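Local atomic coordinates of type II restriction enzyme MunI (Mycoplasma, PDB entry 1D02), a protein that cuts double-stranded DNA as a homodimeric type II restriction endonuclease that recognises the sequence 5'-CAATTG-3' and cleaves after its C. Residues K47-L52 / L131-T136; K124-G129 / E144-W149. The protein carries 1 engineered substitution. All coordinates share one frame; numbering follows the deposited sequence.

Contact 1: residues K47-L52 / L131-T136; sequences KHLKNL and LKAYRT
L49 sets its forked end against the ring of Y134, and these two residues have the most surface buried by the contact. The two methyls lie along the CD1-CE1-CZ side of the ring: CD1 of L49 lies 3.6 Å from CE1 of Y134, and CD2 of L49 lies 3.8 Å from CD1 of Y134. The two side chains cross at about a right angle, and CD1 of L49 comes in obliquely to the ring. On the tyrosine, CG stands anti to the carbonyl carbon (chi1 -86°), which swings the ring off the helix toward the loop. A branched aliphatic end suits the place, since its two methyls meet neighbouring ring carbons while CD2 also reaches A133. That alanine, one residue earlier on the helix, presents just a methyl, and this lets the loop come near: its CB is 4.3 Å from CD2 of L49 and also 4.3 Å from CD2 of L52. L52 thus adds a second, lighter touch on the same methyl. No hydrogen bond joins the segments. The loop holds its own shape by a type I turn from K47 to K50, closed by K50 N to K47 O at 3.2 Å, and by backbone bonds of L49 and L52 to V80 and W78. A133 also packs on F168 of the second subunit. The loop after strand 40-44 is thus packed on helix 128-138, which lies against the central mixed sheet of this PDDEXK-clan nuclease, Y134 meeting F96 of strand 93-101 edge-to-face and touching E98 and F148.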
loop_
_atom_site.group_PDB
_atom_site.type_symbol
_atom_site.label_atom_id
_atom_site.label_comp_id
_atom_site.label_asym_id
_atom_site.label_seq_id
_atom_site.Cartn_x
_atom_site.Cartn_y
_atom_site.Cartn_z
ATOM N N LYS D 47 15.859 -3.965 13.246
ATOM C CA LYS D 47 15.505 -5.374 13.104
ATOM C C LYS D 47 14.276 -5.826 13.885
ATOM O O LYS D 47 13.998 -7.021 13.958
ATOM C CB LYS D 47 16.713 -6.228 13.508
ATOM C CG LYS D 47 17.948 -5.882 12.677
ATOM C CD LYS D 47 19.049 -6.927 12.803
ATOM C CE LYS D 47 19.748 -6.911 14.140
ATOM N NZ LYS D 47 20.944 -7.836 14.088
ATOM N N HIS D 48 13.525 -4.877 14.445
ATOM C CA HIS D 48 12.358 -5.223 15.261
ATOM C C HIS D 48 11.262 -6.007 14.586
ATOM O O HIS D 48 10.501 -6.693 15.258
ATOM C CB HIS D 48 11.713 -3.960 15.850
ATOM C CG HIS D 48 12.691 -3.036 16.501
ATOM N ND1 HIS D 48 13.609 -2.306 15.779
ATOM C CD2 HIS D 48 12.927 -2.758 17.806
ATOM C CE1 HIS D 48 14.372 -1.616 16.611
ATOM N NE2 HIS D 48 13.979 -1.874 17.846
ATOM N N LEU D 49 11.179 -5.904 13.268
ATOM C CA LEU D 49 10.131 -6.555 12.487
ATOM C C LEU D 49 10.677 -7.670 11.588
ATOM O O LEU D 49 10.063 -8.021 10.578
ATOM C CB LEU D 49 9.430 -5.475 11.641
ATOM C CG LEU D 49 8.677 -4.409 12.458
ATOM C CD1 LEU D 49 8.867 -3.029 11.840
ATOM C CD2 LEU D 49 7.184 -4.767 12.517
ATOM N N LYS D 50 11.822 -8.226 11.974
ATOM C CA LYS D 50 12.470 -9.286 11.219
ATOM C C LYS D 50 11.690 -10.611 11.214
ATOM O O LYS D 50 11.825 -11.404 10.285
ATOM C CB LYS D 50 13.869 -9.533 11.827
ATOM C CG LYS D 50 14.770 -10.564 11.133
ATOM C CD LYS D 50 15.859 -11.064 12.115
ATOM C CE LYS D 50 17.292 -10.654 11.742
ATOM N NZ LYS D 50 17.768 -11.222 10.435
ATOM N N ASN D 51 10.880 -10.852 12.250
ATOM C CA ASN D 51 10.188 -12.143 12.378
ATOM C C ASN D 51 8.684 -11.950 12.400
ATOM O O ASN D 51 8.099 -11.747 13.463
ATOM C CB ASN D 51 10.682 -12.820 13.682
ATOM C CG ASN D 51 10.159 -14.235 13.855
ATOM O OD1 ASN D 51 9.454 -14.753 13.007
ATOM N ND2 ASN D 51 10.513 -14.868 14.968
ATOM N N LEU D 52 8.053 -12.021 11.227
ATOM C CA LEU D 52 6.622 -11.804 11.126
ATOM C C LEU D 52 5.733 -12.847 10.468
ATOM O O LEU D 52 4.606 -13.105 10.933
ATOM C CB LEU D 52 6.334 -10.519 10.346
ATOM C CG LEU D 52 6.810 -9.148 10.798
ATOM C CD1 LEU D 52 6.325 -8.114 9.755
ATOM C CD2 LEU D 52 6.245 -8.846 12.180
ATOM N N LEU D 131 -0.178 -2.658 10.353
ATOM C CA LEU D 131 -0.543 -1.620 11.315
ATOM C C LEU D 131 -0.540 -2.229 12.723
ATOM O O LEU D 131 0.003 -1.637 13.667
ATOM C CB LEU D 131 -1.933 -1.049 11.008
ATOM C CG LEU D 131 -2.020 -0.046 9.860
ATOM C CD1 LEU D 131 -3.479 0.257 9.519
ATOM C CD2 LEU D 131 -1.290 1.255 10.276
ATOM N N LYS D 132 -1.150 -3.403 12.871
ATOM C CA LYS D 132 -1.187 -4.062 14.189
ATOM C C LYS D 132 0.216 -4.415 14.668
ATOM O O LYS D 132 0.551 -4.199 15.844
ATOM C CB LYS D 132 -2.035 -5.342 14.151
ATOM C CG LYS D 132 -3.536 -5.070 14.192
ATOM C CD LYS D 132 -4.336 -6.372 14.089
ATOM C CE LYS D 132 -5.838 -6.090 14.112
ATOM N NZ LYS D 132 -6.602 -7.373 14.130
ATOM N N ALA D 133 1.051 -4.948 13.777
ATOM C CA ALA D 133 2.414 -5.294 14.177
ATOM C C ALA D 133 3.211 -4.047 14.618
ATOM O O ALA D 133 3.926 -4.060 15.641
ATOM C CB ALA D 133 3.129 -5.991 13.017
ATOM N N TYR D 134 3.089 -2.969 13.844
ATOM C CA TYR D 134 3.805 -1.731 14.149
ATOM C C TYR D 134 3.346 -1.129 15.476
ATOM O O TYR D 134 4.169 -0.698 16.297
ATOM C CB TYR D 134 3.596 -0.694 13.039
ATOM C CG TYR D 134 4.574 -0.812 11.871
ATOM C CD1 TYR D 134 4.885 -2.044 11.303
ATOM C CD2 TYR D 134 5.186 0.327 11.353
ATOM C CE1 TYR D 134 5.799 -2.134 10.233
ATOM C CE2 TYR D 134 6.084 0.248 10.292
ATOM C CZ TYR D 134 6.389 -0.984 9.745
ATOM O OH TYR D 134 7.330 -1.054 8.740
ATOM N N ARG D 135 2.035 -1.101 15.686
ATOM C CA ARG D 135 1.525 -0.540 16.942
ATOM C C ARG D 135 1.932 -1.390 18.151
ATOM O O ARG D 135 2.249 -0.844 19.221
ATOM C CB ARG D 135 0.005 -0.382 16.879
ATOM C CG ARG D 135 -0.471 0.735 15.928
ATOM C CD ARG D 135 -1.930 1.054 16.225
ATOM N NE ARG D 135 -2.545 2.035 15.326
ATOM C CZ ARG D 135 -2.442 3.359 15.434
ATOM N NH1 ARG D 135 -1.713 3.927 16.411
ATOM N NH2 ARG D 135 -3.157 4.126 14.616
ATOM N N THR D 136 1.955 -2.715 17.995
ATOM C CA THR D 136 2.354 -3.601 19.092
ATOM C C THR D 136 3.822 -3.424 19.444
ATOM O O THR D 136 4.195 -3.287 20.615
ATOM C CB THR D 136 2.149 -5.097 18.724
ATOM O OG1 THR D 136 0.756 -5.354 18.577
ATOM C CG2 THR D 136 2.761 -6.025 19.803
#

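Contact 2: residues K124-G129 / E144-W149; sequences KLFTPG and EILPFW
L146 is the first residue of 144-149 to touch the other segment, its CD1 meeting CE2 of F126 at 3.4 Å. The leucine comes at the phenylalanine ring obliquely, and the two side chains cross at about a right angle; its methyl, small and apolar, can come close to the ring carbons. P147 follows and turns its ring instead to L131, Y134 and R135 of helix 128-138. There the chain enters strand 148-153, an inner strand of the mixed five-stranded sheet, flanked by 93-101 and 177-180. Chain 124-129 leads into helix 128-138, so that the contact joins the approach to the helix with the start of the strand that follows it. T127 is the N-cap: its hydroxyl OG1 donates to K124 O, 2.8 Å away, and accepts from L130 N, a double role that suits threonine here. F148, the first strand residue, buries the most surface. Its CG lies between the backbone N and the carbonyl carbon (chi1 61°), directing the ring to the 3-10 turn. CB of L125 sits over one face in a CH-pi contact, 3.6 Å from the ring centroid, and CD1 of L125 reaches CD1 of F148 at 3.5 Å. L125 O lies 3.4 Å from CE2 of F148. The edge of F148 points into the face of F126, a T-shaped pair with centroids 5.1 Å apart and planes at 82°. F148 thus uses a face for L125 and an edge for F126. The CB of W149 turns away from 124-129, and its side chain packs on L189, F193 and L197 of helix 186-197.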
loop_
_atom_site.group_PDB
_atom_site.type_symbol
_atom_site.label_atom_id
_atom_site.label_comp_id
_atom_site.label_asym_id
_atom_site.label_seq_id
_atom_site.Cartn_x
_atom_site.Cartn_y
_atom_site.Cartn_z
ATOM N N LYS D 124 2.010 -0.522 1.808
ATOM C CA LYS D 124 1.878 -1.782 2.535
ATOM C C LYS D 124 1.720 -1.486 4.032
ATOM O O LYS D 124 1.152 -2.294 4.775
ATOM C CB LYS D 124 3.109 -2.656 2.346
ATOM C CG LYS D 124 4.408 -2.064 2.905
ATOM C CD LYS D 124 5.638 -2.873 2.462
ATOM C CE LYS D 124 5.639 -4.311 3.002
ATOM N NZ LYS D 124 6.959 -5.047 2.732
ATOM N N LEU D 125 2.199 -0.326 4.461
ATOM C CA LEU D 125 2.133 0.023 5.879
ATOM C C LEU D 125 0.703 0.291 6.327
ATOM O O LEU D 125 0.442 0.332 7.522
ATOM C CB LEU D 125 3.013 1.240 6.168
ATOM C CG LEU D 125 4.494 1.028 5.845
ATOM C CD1 LEU D 125 5.271 2.306 6.120
ATOM C CD2 LEU D 125 5.037 -0.139 6.665
ATOM N N PHE D 126 -0.206 0.481 5.375
ATOM C CA PHE D 126 -1.614 0.707 5.715
ATOM C C PHE D 126 -2.404 -0.604 5.870
ATOM O O PHE D 126 -3.587 -0.573 6.258
ATOM C CB PHE D 126 -2.312 1.564 4.650
ATOM C CG PHE D 126 -1.864 3.003 4.620
ATOM C CD1 PHE D 126 -0.854 3.424 3.769
ATOM C CD2 PHE D 126 -2.512 3.959 5.396
ATOM C CE1 PHE D 126 -0.503 4.785 3.683
ATOM C CE2 PHE D 126 -2.162 5.296 5.312
ATOM C CZ PHE D 126 -1.161 5.706 4.451
ATOM N N THR D 127 -1.785 -1.751 5.555
ATOM C CA THR D 127 -2.514 -3.020 5.707
ATOM C C THR D 127 -2.833 -3.228 7.177
ATOM O O THR D 127 -2.040 -2.869 8.055
ATOM C CB THR D 127 -1.700 -4.243 5.217
ATOM O OG1 THR D 127 -0.449 -4.335 5.912
ATOM C CG2 THR D 127 -1.461 -4.121 3.704
ATOM N N PRO D 128 -4.003 -3.808 7.470
ATOM C CA PRO D 128 -4.338 -4.016 8.880
ATOM C C PRO D 128 -3.305 -4.855 9.615
ATOM O O PRO D 128 -3.027 -4.626 10.794
ATOM C CB PRO D 128 -5.736 -4.648 8.826
ATOM C CG PRO D 128 -5.826 -5.237 7.397
ATOM C CD PRO D 128 -5.120 -4.173 6.581
ATOM N N GLY D 129 -2.711 -5.815 8.909
ATOM C CA GLY D 129 -1.711 -6.660 9.512
ATOM C C GLY D 129 -0.456 -5.929 9.943
ATOM O O GLY D 129 0.019 -6.149 11.065
ATOM N N GLU D 144 -5.295 8.793 16.448
ATOM C CA GLU D 144 -5.208 9.897 15.509
ATOM C C GLU D 144 -3.930 9.969 14.685
ATOM O O GLU D 144 -3.801 10.820 13.802
ATOM C CB GLU D 144 -5.444 11.231 16.221
ATOM C CG GLU D 144 -4.312 11.722 17.086
ATOM C CD GLU D 144 -4.327 11.168 18.504
ATOM O OE1 GLU D 144 -3.558 11.708 19.323
ATOM O OE2 GLU D 144 -5.078 10.210 18.807
ATOM N N ILE D 145 -2.999 9.065 14.957
ATOM C CA ILE D 145 -1.750 9.043 14.211
ATOM C C ILE D 145 -1.466 7.597 13.818
ATOM O O ILE D 145 -1.884 6.682 14.520
ATOM C CB ILE D 145 -0.582 9.580 15.086
ATOM C CG1 ILE D 145 0.551 10.028 14.188
ATOM C CG2 ILE D 145 -0.097 8.529 16.090
ATOM C CD1 ILE D 145 0.266 11.372 13.548
ATOM N N LEU D 146 -0.808 7.393 12.675
ATOM C CA LEU D 146 -0.420 6.045 12.252
ATOM C C LEU D 146 0.967 5.807 12.854
ATOM O O LEU D 146 1.705 6.757 13.115
ATOM C CB LEU D 146 -0.383 5.944 10.728
ATOM C CG LEU D 146 -1.745 6.296 10.102
ATOM C CD1 LEU D 146 -1.693 6.056 8.587
ATOM C CD2 LEU D 146 -2.858 5.448 10.732
ATOM N N PRO D 147 1.356 4.541 13.046
ATOM C CA PRO D 147 2.649 4.176 13.641
ATOM C C PRO D 147 3.883 4.244 12.757
ATOM O O PRO D 147 4.941 3.765 13.152
ATOM C CB PRO D 147 2.394 2.760 14.142
ATOM C CG PRO D 147 1.468 2.208 13.060
ATOM C CD PRO D 147 0.511 3.351 12.820
ATOM N N PHE D 148 3.745 4.815 11.565
ATOM C CA PHE D 148 4.880 4.900 10.650
ATOM C C PHE D 148 4.977 6.288 10.055
ATOM O O PHE D 148 4.038 7.086 10.145
ATOM C CB PHE D 148 4.721 3.869 9.520
ATOM C CG PHE D 148 3.479 4.076 8.683
ATOM C CD1 PHE D 148 3.500 4.943 7.591
ATOM C CD2 PHE D 148 2.297 3.406 8.987
ATOM C CE1 PHE D 148 2.355 5.140 6.806
ATOM C CE2 PHE D 148 1.150 3.590 8.216
ATOM C CZ PHE D 148 1.164 4.453 7.121
ATOM N N TRP D 149 6.123 6.572 9.447
ATOM C CA TRP D 149 6.351 7.868 8.822
ATOM C C TRP D 149 7.081 7.619 7.515
ATOM O O TRP D 149 8.175 7.056 7.513
ATOM C CB TRP D 149 7.202 8.735 9.756
ATOM C CG TRP D 149 7.487 10.116 9.239
ATOM C CD1 TRP D 149 6.684 10.881 8.443
ATOM C CD2 TRP D 149 8.618 10.926 9.573
ATOM N NE1 TRP D 149 7.249 12.130 8.260
ATOM C CE2 TRP D 149 8.436 12.181 8.945
ATOM C CE3 TRP D 149 9.769 10.717 10.351
ATOM C CZ2 TRP D 149 9.362 13.231 9.066
ATOM C CZ3 TRP D 149 10.695 11.763 10.473
ATOM C CH2 TRP D 149 10.479 13.001 9.830
#

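How the contacts relate
Both contacts use helix 128-138, contact 1 through its middle and contact 2 through the residues leading into it, and their centres lie 11 Å apart. Contact 2 is core: all four touching residues are buried, and aromatic faces and edges carry it. Contact 1 is only partly buried, a loop laid on the helix by aliphatic methyls and a single tyrosine ring. Neither has a hydrogen bond between its own segments, yet R135 of contact 1 probably bonds through NH2 to I145 O of contact 2, at 2.9 Å. L131 and Y134 also pack on 124-129. Both contacts reach the second subunit, K132 pairing with D171 and K124 with E120, each acid belonging to that other chain.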